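Long-range contacts in pyruvate carboxylase protein (Rhizobium etli, PDB 2QF7), which is a multidomain carboxylase of the biotin-dependent family, combining an ATP-grasp biotin carboxylase region, a TIM-barrel domain and a biotin-carrier domain in one chain: residues F606-P611 with T1003-A1008; N641-V646 with K968-D973; A876-D881 with D901-M906. All coordinates share one frame; numbering follows the deposited sequence. Where two conformers were deposited one is given.

Contact 1 of 3, residues F606-P611 with T1003-A1008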
ATOM      1  N   PHE A 606     -18.528  -6.131 -24.238  1.00 22.84           N
ATOM      2  CA  PHE A 606     -17.176  -6.390 -23.722  1.00 22.60           C
ATOM      3  C   PHE A 606     -16.156  -5.313 -24.065  1.00 22.88           C
ATOM      4  O   PHE A 606     -15.096  -5.231 -23.412  1.00 22.59           O
ATOM      5  CB  PHE A 606     -16.657  -7.751 -24.234  1.00 23.32           C
ATOM      6  CG  PHE A 606     -17.444  -8.954 -23.686  1.00 23.68           C
ATOM      7  CD1 PHE A 606     -17.579  -9.137 -22.313  1.00 24.39           C
ATOM      8  CD2 PHE A 606     -18.042  -9.877 -24.550  1.00 28.44           C
ATOM      9  CE1 PHE A 606     -18.294 -10.215 -21.797  1.00 29.09           C
ATOM     10  CE2 PHE A 606     -18.759 -10.981 -24.044  1.00 26.77           C
ATOM     11  CZ  PHE A 606     -18.868 -11.150 -22.678  1.00 27.12           C
ATOM     12  N   LEU A 607     -16.433  -4.521 -25.103  1.00 21.32           N
ATOM     13  CA  LEU A 607     -15.481  -3.486 -25.513  1.00 20.08           C
ATOM     14  C   LEU A 607     -15.987  -2.076 -25.242  1.00 20.30           C
ATOM     15  O   LEU A 607     -15.288  -1.115 -25.540  1.00 20.80           O
ATOM     16  CB  LEU A 607     -15.126  -3.633 -27.010  1.00 19.64           C
ATOM     17  CG  LEU A 607     -14.658  -5.029 -27.449  1.00 21.06           C
ATOM     18  CD1 LEU A 607     -14.460  -5.165 -28.983  1.00 20.99           C
ATOM     19  CD2 LEU A 607     -13.323  -5.343 -26.639  1.00 23.92           C
ATOM     20  N   THR A 608     -17.178  -1.961 -24.658  1.00 21.68           N
ATOM     21  CA  THR A 608     -17.817  -0.644 -24.381  1.00 21.69           C
ATOM     22  C   THR A 608     -17.716   0.305 -25.617  1.00 21.57           C
ATOM     23  O   THR A 608     -17.308   1.476 -25.489  1.00 20.05           O
ATOM     24  CB  THR A 608     -17.155   0.077 -23.245  1.00 22.90           C
ATOM     25  OG1 THR A 608     -16.527  -0.843 -22.335  1.00 24.59           O
ATOM     26  CG2 THR A 608     -18.194   1.020 -22.454  1.00 23.05           C
ATOM     27  N   GLU A 609     -18.095  -0.187 -26.781  1.00 20.85           N
ATOM     28  CA  GLU A 609     -18.143   0.655 -27.991  1.00 21.45           C
ATOM     29  C   GLU A 609     -19.277   0.328 -28.929  1.00 22.61           C
ATOM     30  O   GLU A 609     -19.854  -0.773 -28.862  1.00 23.01           O
ATOM     31  CB  GLU A 609     -16.815   0.631 -28.734  1.00 21.21           C
ATOM     32  CG  GLU A 609     -16.423  -0.725 -29.303  1.00 20.17           C
ATOM     33  CD  GLU A 609     -14.940  -0.756 -29.740  1.00 22.57           C
ATOM     34  OE1 GLU A 609     -14.159   0.107 -29.307  1.00 24.48           O
ATOM     35  OE2 GLU A 609     -14.554  -1.677 -30.474  1.00 24.35           O
ATOM     36  N   ASP A 610     -19.575   1.301 -29.797  1.00 21.56           N
ATOM     37  CA  ASP A 610     -20.770   1.319 -30.636  1.00 22.32           C
ATOM     38  C   ASP A 610     -20.513   0.625 -31.980  1.00 21.33           C
ATOM     39  O   ASP A 610     -19.668   1.087 -32.754  1.00 23.03           O
ATOM     40  CB  ASP A 610     -21.176   2.806 -30.799  1.00 22.90           C
ATOM     41  CG  ASP A 610     -22.424   3.011 -31.639  1.00 26.02           C
ATOM     42  OD1 ASP A 610     -22.913   2.077 -32.267  1.00 29.24           O
ATOM     43  OD2 ASP A 610     -22.930   4.142 -31.621  1.00 35.63           O
ATOM     44  N   PRO A 611     -21.223  -0.497 -32.291  1.00 21.35           N
ATOM     45  CA  PRO A 611     -20.901  -1.098 -33.594  1.00 20.32           C
ATOM     46  C   PRO A 611     -21.224  -0.175 -34.793  1.00 20.27           C
ATOM     47  O   PRO A 611     -20.654  -0.337 -35.883  1.00 19.61           O
ATOM     48  CB  PRO A 611     -21.785  -2.369 -33.638  1.00 20.00           C
ATOM     49  CG  PRO A 611     -22.963  -2.026 -32.739  1.00 21.06           C
ATOM     50  CD  PRO A 611     -22.294  -1.233 -31.600  1.00 20.67           C
ATOM     51  N   THR A1003     -28.771  -0.984 -23.304  1.00 19.83           N
ATOM     52  CA  THR A1003     -29.019  -0.098 -22.174  1.00 20.28           C
ATOM     53  C   THR A1003     -27.770   0.071 -21.321  1.00 20.52           C
ATOM     54  O   THR A1003     -27.416   1.184 -20.987  1.00 20.50           O
ATOM     55  CB  THR A1003     -30.175  -0.598 -21.259  1.00 20.18           C
ATOM     56  OG1 THR A1003     -31.361  -0.680 -22.039  1.00 21.88           O
ATOM     57  CG2 THR A1003     -30.416   0.370 -20.145  1.00 20.77           C
ATOM     58  N   ASP A1004     -27.124  -1.039 -20.965  1.00 19.92           N
ATOM     59  CA  ASP A1004     -25.890  -1.009 -20.177  1.00 21.01           C
ATOM     60  C   ASP A1004     -24.794  -0.185 -20.892  1.00 20.98           C
ATOM     61  O   ASP A1004     -24.045   0.570 -20.254  1.00 21.20           O
ATOM     62  CB  ASP A1004     -25.374  -2.447 -19.997  1.00 21.19           C
ATOM     63  CG  ASP A1004     -26.187  -3.253 -18.968  1.00 25.09           C
ATOM     64  OD1 ASP A1004     -27.121  -2.730 -18.347  1.00 23.37           O
ATOM     65  OD2 ASP A1004     -25.863  -4.433 -18.811  1.00 33.05           O
ATOM     66  N   PHE A1005     -24.665  -0.388 -22.203  1.00 20.64           N
ATOM     67  CA  PHE A1005     -23.675   0.361 -22.987  1.00 20.63           C
ATOM     68  C   PHE A1005     -23.971   1.872 -22.962  1.00 21.38           C
ATOM     69  O   PHE A1005     -23.076   2.650 -22.788  1.00 21.56           O
ATOM     70  CB  PHE A1005     -23.623  -0.146 -24.437  1.00 20.90           C
ATOM     71  CG  PHE A1005     -22.838   0.737 -25.352  1.00 21.84           C
ATOM     72  CD1 PHE A1005     -21.456   0.930 -25.153  1.00 22.84           C
ATOM     73  CD2 PHE A1005     -23.477   1.423 -26.393  1.00 21.72           C
ATOM     74  CE1 PHE A1005     -20.739   1.797 -26.003  1.00 24.85           C
ATOM     75  CE2 PHE A1005     -22.765   2.274 -27.254  1.00 20.81           C
ATOM     76  CZ  PHE A1005     -21.389   2.463 -27.051  1.00 20.81           C
ATOM     77  N   ALA A1006     -25.222   2.280 -23.195  1.00 21.87           N
ATOM     78  CA  ALA A1006     -25.562   3.718 -23.242  1.00 21.30           C
ATOM     79  C   ALA A1006     -25.249   4.375 -21.906  1.00 21.53           C
ATOM     80  O   ALA A1006     -24.782   5.501 -21.865  1.00 20.92           O
ATOM     81  CB  ALA A1006     -27.034   3.904 -23.599  1.00 21.80           C
ATOM     82  N   LEU A1007     -25.527   3.667 -20.805  1.00 21.21           N
ATOM     83  CA  LEU A1007     -25.242   4.175 -19.474  1.00 21.22           C
ATOM     84  C   LEU A1007     -23.741   4.238 -19.181  1.00 20.85           C
ATOM     85  O   LEU A1007     -23.279   5.185 -18.575  1.00 20.75           O
ATOM     86  CB  LEU A1007     -26.005   3.359 -18.405  1.00 21.18           C
ATOM     87  CG  LEU A1007     -27.543   3.438 -18.478  1.00 22.83           C
ATOM     88  CD1 LEU A1007     -28.197   2.424 -17.554  1.00 26.54           C
ATOM     89  CD2 LEU A1007     -28.054   4.857 -18.127  1.00 22.46           C
ATOM     90  N   ALA A1008     -22.980   3.231 -19.602  1.00 21.68           N
ATOM     91  CA  ALA A1008     -21.510   3.279 -19.466  1.00 22.20           C
ATOM     92  C   ALA A1008     -20.903   4.388 -20.366  1.00 22.57           C
ATOM     93  O   ALA A1008     -19.915   5.036 -19.976  1.00 22.87           O
ATOM     94  CB  ALA A1008     -20.880   1.911 -19.793  1.00 22.53           C
TER
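Phe1005, on helix 999-1012, lays its ring against the backbone of Thr608, Glu609 and Asp610, just where helix 599-607 has ended and helix 611-621 is about to begin. The aromatic contact is the main one. Phe1005 holds CG anti to its backbone N in the first torsion (chi1 169°), which carries the ring off its own helix and across to the turn. Phe1005 CE1 comes 3.4 Å from Thr608 C and equally close to Glu609 N, while CZ of the same ring lies 3.5 Å from Asp610 N. Relative to the ring plane, Glu609 O sits over one face, displaced toward the rim, and Thr608 O lies at the edge in plane; Thr608 C and Asp610 N approach obliquely. The ring therefore meets peptide groups more than side chains. Thr608, the first residue to leave helical geometry after helix 599-607, has positive phi (46°), a bend that probably helps turn these groups to Phe1005.

Aliphatic contacts flank it. Asp610 CB rests 3.8 Å from Phe1005 CZ, and one turn further along the helix Ala1008 CB meets Thr608 CG2 at 3.9 Å. Met604, on helix 599-607, also touches Phe1005.

Polar groups of the turn are engaged elsewhere. Thr608 OG1 bonds to Tyr1023 OH, the carboxylate of Glu609 forms a salt bridge with Arg614, and Asp610 caps the next helix through OD1 to Trp612 N.

The contact thus joins a helix-to-helix turn of the TIM-barrel domain, between strands 591-596 and 626-632, to a helix of the conserved carboxylase region. With 201 Å² buried and no hydrogen bond between the two segments, its chemistry implies adhesion by van der Waals contact, the turn's own polar groups being held by the Asp610 cap and by Tyr1023 and Arg614.

Contact 2 of 3, residues N641-V646 with K968-D973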
ATOM      1  N   ASN A 641     -35.682 -14.975 -31.625  1.00 26.74           N
ATOM      2  CA  ASN A 641     -36.493 -14.615 -32.799  1.00 27.11           C
ATOM      3  C   ASN A 641     -37.166 -13.264 -32.526  1.00 26.55           C
ATOM      4  O   ASN A 641     -37.536 -12.963 -31.399  1.00 26.55           O
ATOM      5  CB  ASN A 641     -37.575 -15.700 -33.086  1.00 26.17           C
ATOM      6  CG  ASN A 641     -36.972 -17.038 -33.486  1.00 27.16           C
ATOM      7  OD1 ASN A 641     -37.312 -18.081 -32.919  1.00 28.04           O
ATOM      8  ND2 ASN A 641     -36.037 -17.008 -34.416  1.00 26.68           N
ATOM      9  N   TYR A 642     -37.345 -12.471 -33.564  1.00 26.33           N
ATOM     10  CA  TYR A 642     -38.008 -11.156 -33.447  1.00 25.94           C
ATOM     11  C   TYR A 642     -39.128 -11.070 -34.479  1.00 24.53           C
ATOM     12  O   TYR A 642     -39.057 -11.752 -35.529  1.00 25.46           O
ATOM     13  CB  TYR A 642     -36.987 -10.014 -33.740  1.00 25.70           C
ATOM     14  CG  TYR A 642     -35.746 -10.057 -32.878  1.00 26.81           C
ATOM     15  CD1 TYR A 642     -35.718  -9.439 -31.624  1.00 27.33           C
ATOM     16  CD2 TYR A 642     -34.601 -10.730 -33.304  1.00 26.73           C
ATOM     17  CE1 TYR A 642     -34.552  -9.489 -30.831  1.00 25.50           C
ATOM     18  CE2 TYR A 642     -33.477 -10.790 -32.519  1.00 26.69           C
ATOM     19  CZ  TYR A 642     -33.452 -10.173 -31.284  1.00 25.17           C
ATOM     20  OH  TYR A 642     -32.284 -10.235 -30.527  1.00 24.26           O
ATOM     21  N   PRO A 643     -40.134 -10.230 -34.217  1.00 23.69           N
ATOM     22  CA  PRO A 643     -41.120  -9.957 -35.278  1.00 23.09           C
ATOM     23  C   PRO A 643     -40.483  -9.489 -36.575  1.00 23.24           C
ATOM     24  O   PRO A 643     -39.431  -8.806 -36.555  1.00 22.47           O
ATOM     25  CB  PRO A 643     -41.982  -8.849 -34.681  1.00 23.18           C
ATOM     26  CG  PRO A 643     -41.837  -8.986 -33.238  1.00 23.83           C
ATOM     27  CD  PRO A 643     -40.440  -9.478 -32.981  1.00 21.96           C
ATOM     28  N   ASP A 644     -41.093  -9.883 -37.693  1.00 22.59           N
ATOM     29  CA  ASP A 644     -40.717  -9.400 -39.024  1.00 22.61           C
ATOM     30  C   ASP A 644     -40.439  -7.883 -39.052  1.00 22.32           C
ATOM     31  O   ASP A 644     -39.409  -7.454 -39.570  1.00 23.04           O
ATOM     32  CB  ASP A 644     -41.797  -9.772 -40.060  1.00 22.12           C
ATOM     33  CG  ASP A 644     -41.988 -11.288 -40.191  1.00 23.78           C
ATOM     34  OD1 ASP A 644     -41.133 -12.083 -39.656  1.00 21.45           O
ATOM     35  OD2 ASP A 644     -42.990 -11.685 -40.839  1.00 21.81           O
ATOM     36  N   ASN A 645     -41.347  -7.066 -38.522  1.00 22.83           N
ATOM     37  CA  ASN A 645     -41.101  -5.596 -38.566  1.00 22.64           C
ATOM     38  C   ASN A 645     -39.781  -5.161 -37.903  1.00 23.06           C
ATOM     39  O   ASN A 645     -39.137  -4.218 -38.368  1.00 23.24           O
ATOM     40  CB  ASN A 645     -42.329  -4.774 -38.111  1.00 23.03           C
ATOM     41  CG  ASN A 645     -42.589  -4.828 -36.607  1.00 23.62           C
ATOM     42  OD1 ASN A 645     -42.345  -5.832 -35.932  1.00 24.98           O
ATOM     43  ND2 ASN A 645     -43.122  -3.745 -36.087  1.00 22.39           N
ATOM     44  N   VAL A 646     -39.347  -5.897 -36.872  1.00 22.08           N
ATOM     45  CA  VAL A 646     -38.091  -5.614 -36.184  1.00 21.68           C
ATOM     46  C   VAL A 646     -36.929  -6.013 -37.074  1.00 22.34           C
ATOM     47  O   VAL A 646     -35.955  -5.269 -37.205  1.00 21.84           O
ATOM     48  CB  VAL A 646     -38.010  -6.315 -34.808  1.00 21.71           C
ATOM     49  CG1 VAL A 646     -36.559  -6.209 -34.201  1.00 21.16           C
ATOM     50  CG2 VAL A 646     -39.038  -5.719 -33.854  1.00 21.35           C
ATOM     51  N   LYS A 968     -45.867 -11.250 -33.199  1.00 32.84           N
ATOM     52  CA  LYS A 968     -46.847 -10.431 -33.915  1.00 33.49           C
ATOM     53  C   LYS A 968     -46.150  -9.370 -34.786  1.00 33.31           C
ATOM     54  O   LYS A 968     -45.346  -9.698 -35.706  1.00 35.18           O
ATOM     55  CB  LYS A 968     -47.934  -9.869 -32.960  0.50 33.27           C
ATOM     56  CG  LYS A 968     -48.600 -10.948 -32.035  0.50 34.31           C
ATOM     57  CD  LYS A 968     -49.583 -11.836 -32.880  0.50 32.57           C
ATOM     58  CE  LYS A 968     -50.277 -12.873 -31.974  0.50 33.43           C
ATOM     59  NZ  LYS A 968     -51.007 -12.261 -30.819  0.50 32.34           N
ATOM     60  N   GLU A 969     -46.450  -8.120 -34.515  1.00 31.98           N
ATOM     61  CA  GLU A 969     -45.674  -7.021 -35.008  1.00 30.57           C
ATOM     62  C   GLU A 969     -45.276  -6.376 -33.691  1.00 29.26           C
ATOM     63  O   GLU A 969     -46.097  -6.321 -32.766  1.00 27.10           O
ATOM     64  CB  GLU A 969     -46.583  -6.076 -35.779  1.00 31.36           C
ATOM     65  CG  GLU A 969     -46.011  -5.637 -37.102  1.00 35.92           C
ATOM     66  CD  GLU A 969     -46.915  -4.628 -37.767  1.00 42.25           C
ATOM     67  OE1 GLU A 969     -46.794  -4.472 -39.000  1.00 46.39           O
ATOM     68  OE2 GLU A 969     -47.734  -3.985 -37.060  1.00 43.09           O
ATOM     69  N   ALA A 970     -44.030  -5.927 -33.570  1.00 27.19           N
ATOM     70  CA  ALA A 970     -43.657  -5.157 -32.406  1.00 26.62           C
ATOM     71  C   ALA A 970     -44.280  -3.782 -32.548  1.00 26.50           C
ATOM     72  O   ALA A 970     -44.469  -3.298 -33.668  1.00 26.52           O
ATOM     73  CB  ALA A 970     -42.132  -5.049 -32.310  1.00 26.44           C
ATOM     74  N   ASP A 971     -44.612  -3.149 -31.428  1.00 27.00           N
ATOM     75  CA  ASP A 971     -45.137  -1.772 -31.460  1.00 26.67           C
ATOM     76  C   ASP A 971     -43.908  -0.846 -31.339  1.00 26.80           C
ATOM     77  O   ASP A 971     -43.439  -0.550 -30.227  1.00 25.51           O
ATOM     78  CB  ASP A 971     -46.135  -1.571 -30.322  1.00 27.77           C
ATOM     79  CG  ASP A 971     -46.776  -0.176 -30.317  1.00 28.14           C
ATOM     80  OD1 ASP A 971     -46.295   0.739 -31.026  1.00 28.15           O
ATOM     81  OD2 ASP A 971     -47.756  -0.000 -29.557  1.00 30.52           O
ATOM     82  N   LEU A 972     -43.372  -0.431 -32.486  1.00 26.20           N
ATOM     83  CA  LEU A 972     -42.073   0.258 -32.504  1.00 26.94           C
ATOM     84  C   LEU A 972     -42.108   1.659 -31.877  1.00 27.47           C
ATOM     85  O   LEU A 972     -41.142   2.057 -31.240  1.00 27.31           O
ATOM     86  CB  LEU A 972     -41.427   0.277 -33.915  1.00 26.74           C
ATOM     87  CG  LEU A 972     -41.136  -1.045 -34.645  1.00 26.15           C
ATOM     88  CD1 LEU A 972     -40.632  -0.793 -36.101  1.00 25.57           C
ATOM     89  CD2 LEU A 972     -40.134  -1.919 -33.901  1.00 25.17           C
ATOM     90  N   ASP A 973     -43.211   2.396 -32.021  1.00 28.08           N
ATOM     91  CA  ASP A 973     -43.286   3.713 -31.387  1.00 29.37           C
ATOM     92  C   ASP A 973     -43.338   3.584 -29.863  1.00 28.98           C
ATOM     93  O   ASP A 973     -42.788   4.416 -29.163  1.00 28.96           O
ATOM     94  CB  ASP A 973     -44.475   4.555 -31.913  1.00 30.78           C
ATOM     95  CG  ASP A 973     -44.355   4.889 -33.415  1.00 34.43           C
ATOM     96  OD1 ASP A 973     -43.239   4.877 -33.983  1.00 39.81           O
ATOM     97  OD2 ASP A 973     -45.399   5.160 -34.050  1.00 40.51           O
TER
HETATM   98  O   HOH W   1     -43.586 -11.434 -37.291  1.00 21.44           O
HETATM   99  O   HOH W   2     -44.157  -8.057 -37.931  1.00 24.01           O
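Asn645 reaches across to the backbone of Ala970 and grips it with both ends of its amide. Ala970 N donates to Asn645 OD1 (2.9 Å, 157° at the hydrogen), and Asn645 ND2 donates to Ala970 O in a similarly straight bond of 2.8 Å. The acceptor Ala970 O is close to the amide plane of Asn645, whereas Ala970 N is tilted 24° from the carbonyl plane of OD1. Holding CG between the backbone N and the carbonyl carbon (chi1 73°) aims the amide at this extended segment. Two bonds at opposite ends fix its rotation. Beside it the side chain of Glu969 crosses at about a right angle, CG 3.6 Å from Asn645 CG, and Leu972 CG lies 3.6 Å from Asn645 ND2.

The side-chain amide thus uses its C=O and N-H to pair with the N-H and C=O of a single residue, as a neighbouring strand's peptide groups can, though segment 968-971 is loop and not part of a sheet. The pairing ties the start of helix 644-657, on the outside of the TIM barrel after strand 626-632, to the segment leading into helix 972-983 of the conserved carboxylase region.

Ala970 also turns its methyl toward segment 641-646, where Val646 CG2 meets it at 3.5 Å. Leu972 CD2 extends the apolar patch to the same valine methyl, and Leu996 of helix 989-997 touches both Val646 and Leu972. Pro643 completes the contact, its ring carbon CB lying 3.6 Å from Lys968 O and CG packing on the Ala970 methyl. Two waters bridge Lys968 O to the first turn of helix 644-657, one accepting from Asp644 N and the other from Asn645 N.

Contact 3 of 3, residues A876-D881 with D901-M906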
ATOM      1  N   ALA A 876     -16.344 -34.564 -28.569  1.00 24.14           N
ATOM      2  CA  ALA A 876     -16.361 -34.451 -30.029  1.00 24.16           C
ATOM      3  C   ALA A 876     -17.104 -35.624 -30.666  1.00 23.86           C
ATOM      4  O   ALA A 876     -17.864 -35.419 -31.612  1.00 23.50           O
ATOM      5  CB  ALA A 876     -14.935 -34.306 -30.569  1.00 25.57           C
ATOM      6  N   GLN A 877     -16.936 -36.841 -30.134  1.00 23.32           N
ATOM      7  CA  GLN A 877     -17.682 -37.998 -30.618  1.00 23.33           C
ATOM      8  C   GLN A 877     -19.173 -37.899 -30.266  1.00 24.37           C
ATOM      9  O   GLN A 877     -20.031 -38.223 -31.099  1.00 21.93           O
ATOM     10  CB  GLN A 877     -17.092 -39.314 -30.104  1.00 23.91           C
ATOM     11  CG  GLN A 877     -17.789 -40.593 -30.588  1.00 25.98           C
ATOM     12  CD  GLN A 877     -17.609 -40.785 -32.100  1.00 27.69           C
ATOM     13  OE1 GLN A 877     -16.480 -40.873 -32.580  1.00 27.63           O
ATOM     14  NE2 GLN A 877     -18.710 -40.808 -32.844  1.00 25.93           N
ATOM     15  N   ALA A 878     -19.485 -37.450 -29.033  1.00 24.29           N
ATOM     16  CA  ALA A 878     -20.890 -37.255 -28.642  1.00 23.98           C
ATOM     17  C   ALA A 878     -21.552 -36.223 -29.551  1.00 22.37           C
ATOM     18  O   ALA A 878     -22.731 -36.357 -29.854  1.00 23.40           O
ATOM     19  CB  ALA A 878     -21.033 -36.852 -27.147  1.00 24.28           C
ATOM     20  N   TYR A 879     -20.802 -35.201 -29.963  1.00 21.85           N
ATOM     21  CA  TYR A 879     -21.281 -34.189 -30.903  1.00 20.79           C
ATOM     22  C   TYR A 879     -21.663 -34.814 -32.262  1.00 21.90           C
ATOM     23  O   TYR A 879     -22.787 -34.609 -32.767  1.00 20.64           O
ATOM     24  CB  TYR A 879     -20.226 -33.086 -31.037  1.00 19.74           C
ATOM     25  CG  TYR A 879     -20.623 -31.823 -31.758  1.00 18.22           C
ATOM     26  CD1 TYR A 879     -20.934 -30.666 -31.043  1.00 21.23           C
ATOM     27  CD2 TYR A 879     -20.659 -31.760 -33.168  1.00 17.13           C
ATOM     28  CE1 TYR A 879     -21.299 -29.497 -31.696  1.00 20.34           C
ATOM     29  CE2 TYR A 879     -20.981 -30.567 -33.826  1.00 20.27           C
ATOM     30  CZ  TYR A 879     -21.325 -29.452 -33.078  1.00 19.77           C
ATOM     31  OH  TYR A 879     -21.644 -28.255 -33.700  1.00 19.52           O
ATOM     32  N   ALA A 880     -20.760 -35.623 -32.826  1.00 22.42           N
ATOM     33  CA  ALA A 880     -21.098 -36.410 -34.021  1.00 21.91           C
ATOM     34  C   ALA A 880     -22.337 -37.321 -33.832  1.00 22.45           C
ATOM     35  O   ALA A 880     -23.249 -37.324 -34.681  1.00 22.49           O
ATOM     36  CB  ALA A 880     -19.868 -37.195 -34.498  1.00 21.81           C
ATOM     37  N   ASP A 881     -22.396 -38.082 -32.731  1.00 22.76           N
ATOM     38  CA  ASP A 881     -23.540 -38.956 -32.490  1.00 23.54           C
ATOM     39  C   ASP A 881     -24.827 -38.172 -32.322  1.00 22.37           C
ATOM     40  O   ASP A 881     -25.877 -38.601 -32.815  1.00 21.55           O
ATOM     41  CB  ASP A 881     -23.336 -39.851 -31.262  1.00 23.68           C
ATOM     42  CG  ASP A 881     -22.185 -40.814 -31.436  1.00 29.00           C
ATOM     43  OD1 ASP A 881     -21.850 -41.129 -32.600  1.00 31.30           O
ATOM     44  OD2 ASP A 881     -21.628 -41.255 -30.399  1.00 33.89           O
ATOM     45  N   ASP A 901     -24.659 -28.406 -26.590  1.00 20.22           N
ATOM     46  CA  ASP A 901     -25.335 -28.634 -25.299  1.00 21.04           C
ATOM     47  C   ASP A 901     -25.679 -30.097 -25.137  1.00 20.92           C
ATOM     48  O   ASP A 901     -25.536 -30.695 -24.053  1.00 20.42           O
ATOM     49  CB  ASP A 901     -26.618 -27.798 -25.232  1.00 21.42           C
ATOM     50  CG  ASP A 901     -26.337 -26.337 -25.002  1.00 25.47           C
ATOM     51  OD1 ASP A 901     -25.166 -26.026 -24.677  1.00 26.88           O
ATOM     52  OD2 ASP A 901     -27.259 -25.495 -25.166  1.00 24.48           O
ATOM     53  N   MET A 902     -26.174 -30.701 -26.208  1.00 20.61           N
ATOM     54  CA  MET A 902     -26.567 -32.105 -26.137  0.50 20.18           C
ATOM     55  C   MET A 902     -25.370 -33.013 -25.861  1.00 20.52           C
ATOM     56  O   MET A 902     -25.453 -33.909 -25.034  1.00 21.59           O
ATOM     57  CB  MET A 902     -27.244 -32.534 -27.438  0.50 20.17           C
ATOM     58  CG  MET A 902     -28.023 -33.837 -27.335  0.50 18.12           C
ATOM     59  SD  MET A 902     -29.470 -33.773 -26.241  0.50 16.94           S
ATOM     60  CE  MET A 902     -28.986 -34.907 -24.916  0.50 15.51           C
ATOM     61  N   ALA A 903     -24.280 -32.785 -26.599  1.00 20.76           N
ATOM     62  CA  ALA A 903     -23.017 -33.533 -26.454  1.00 20.81           C
ATOM     63  C   ALA A 903     -22.433 -33.423 -25.046  1.00 20.19           C
ATOM     64  O   ALA A 903     -21.982 -34.401 -24.508  1.00 20.33           O
ATOM     65  CB  ALA A 903     -22.002 -33.042 -27.462  1.00 19.24           C
ATOM     66  N   LEU A 904     -22.374 -32.204 -24.506  1.00 21.57           N
ATOM     67  CA  LEU A 904     -21.916 -32.007 -23.119  1.00 22.77           C
ATOM     68  C   LEU A 904     -22.726 -32.762 -22.123  1.00 22.84           C
ATOM     69  O   LEU A 904     -22.174 -33.382 -21.202  1.00 23.91           O
ATOM     70  CB  LEU A 904     -21.858 -30.510 -22.748  1.00 21.98           C
ATOM     71  CG  LEU A 904     -20.880 -29.634 -23.544  1.00 25.43           C
ATOM     72  CD1 LEU A 904     -21.200 -28.148 -23.265  1.00 25.70           C
ATOM     73  CD2 LEU A 904     -19.416 -29.949 -23.233  1.00 25.14           C
ATOM     74  N   MET A 905     -24.050 -32.772 -22.295  1.00 23.66           N
ATOM     75  CA  MET A 905     -24.889 -33.544 -21.384  1.00 24.40           C
ATOM     76  C   MET A 905     -24.693 -35.038 -21.526  1.00 23.60           C
ATOM     77  O   MET A 905     -24.699 -35.810 -20.545  1.00 23.07           O
ATOM     78  CB  MET A 905     -26.371 -33.233 -21.627  1.00 24.40           C
ATOM     79  CG  MET A 905     -27.260 -34.194 -20.886  1.00 26.20           C
ATOM     80  SD  MET A 905     -28.990 -33.727 -20.956  1.00 29.20           S
ATOM     81  CE  MET A 905     -28.844 -32.136 -20.072  1.00 30.70           C
ATOM     82  N   MET A 906     -24.544 -35.490 -22.762  1.00 23.59           N
ATOM     83  CA  MET A 906     -24.305 -36.927 -22.975  1.00 22.07           C
ATOM     84  C   MET A 906     -22.999 -37.386 -22.289  1.00 21.32           C
ATOM     85  O   MET A 906     -22.952 -38.454 -21.691  1.00 21.86           O
ATOM     86  CB  MET A 906     -24.229 -37.203 -24.485  1.00 22.17           C
ATOM     87  CG  MET A 906     -25.627 -37.217 -25.144  1.00 24.19           C
ATOM     88  SD  MET A 906     -25.446 -37.152 -26.943  1.00 23.62           S
ATOM     89  CE  MET A 906     -25.212 -38.870 -27.319  1.00 21.99           C
TER
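This is a buried helix-helix crossing within the conserved carboxylase region, where helices 872-885 and 895-909 meet through small side chains. Their local axes approach to 8.1 Å, with 122° between the N-to-C directions, so the helices cross steeply and run more antiparallel than parallel. The nearest backbones belong to Ala878 and Ala903, whose CA atoms are 4.8 Å apart.

The small alanine side chains are consistent with this closeness. Each directs its methyl at the other helix, and the CB atoms of Ala878 and Ala903 touch at 3.9 Å. Neither methyl meets its counterpart alone: Ala878 CB also lies 3.7 Å from Ala903 O, while Ala903 CB reaches Tyr879 N at 3.5 Å. Each methyl is thus set against the backbone of the facing helix.

Larger residues border the alanine pair. Tyr879 contributes CB, 4.0 Å from Ala903 CB, and the Ala903 methyl approaches the Tyr879 ring obliquely. With CG anti to the backbone N (chi1 -169°), the ring is carried along toward Leu859 of helix 853-865, and its hydroxyl has a weak hydrogen bond to Gln855. On the other flank Met906 packs its CB on Ala878 CB, and Met906 SD lies 4.1 Å from Ala878 O. The bent end of its chain brings CE near Asp881 CB; Val913 and Val916 of helix 913-917 also touch Met906.

Asp881 keeps its polar end on its own helix, where Gln877 NE2 donates to OD1 from above the carboxylate plane. Between the segments there are van der Waals contacts alone, spread over 197 Å². An interface of this kind depends on fit: two methyls permit the close backbone approach, and the tyrosine and methionine extend the packing to neighbouring helices.

In the fold
Contacts 1 and 2 each join the outside of the eight-stranded TIM barrel to the conserved carboxylase region, whereas contact 3 lies wholly within that region. Along the chain they are nested: contact 3 falls inside the loop closed by contact 2, itself inside that of contact 1. Their centres lie 23 Å apart for contacts 1 and 2, and 35 Å from contact 3 to each of the others; none touches another. Helix 972-983, which begins in contact 2, also packs on helix 999-1012 of contact 1, linking the two. The later region is therefore fastened to the barrel at two separate places at least, while its helices also pack on one another.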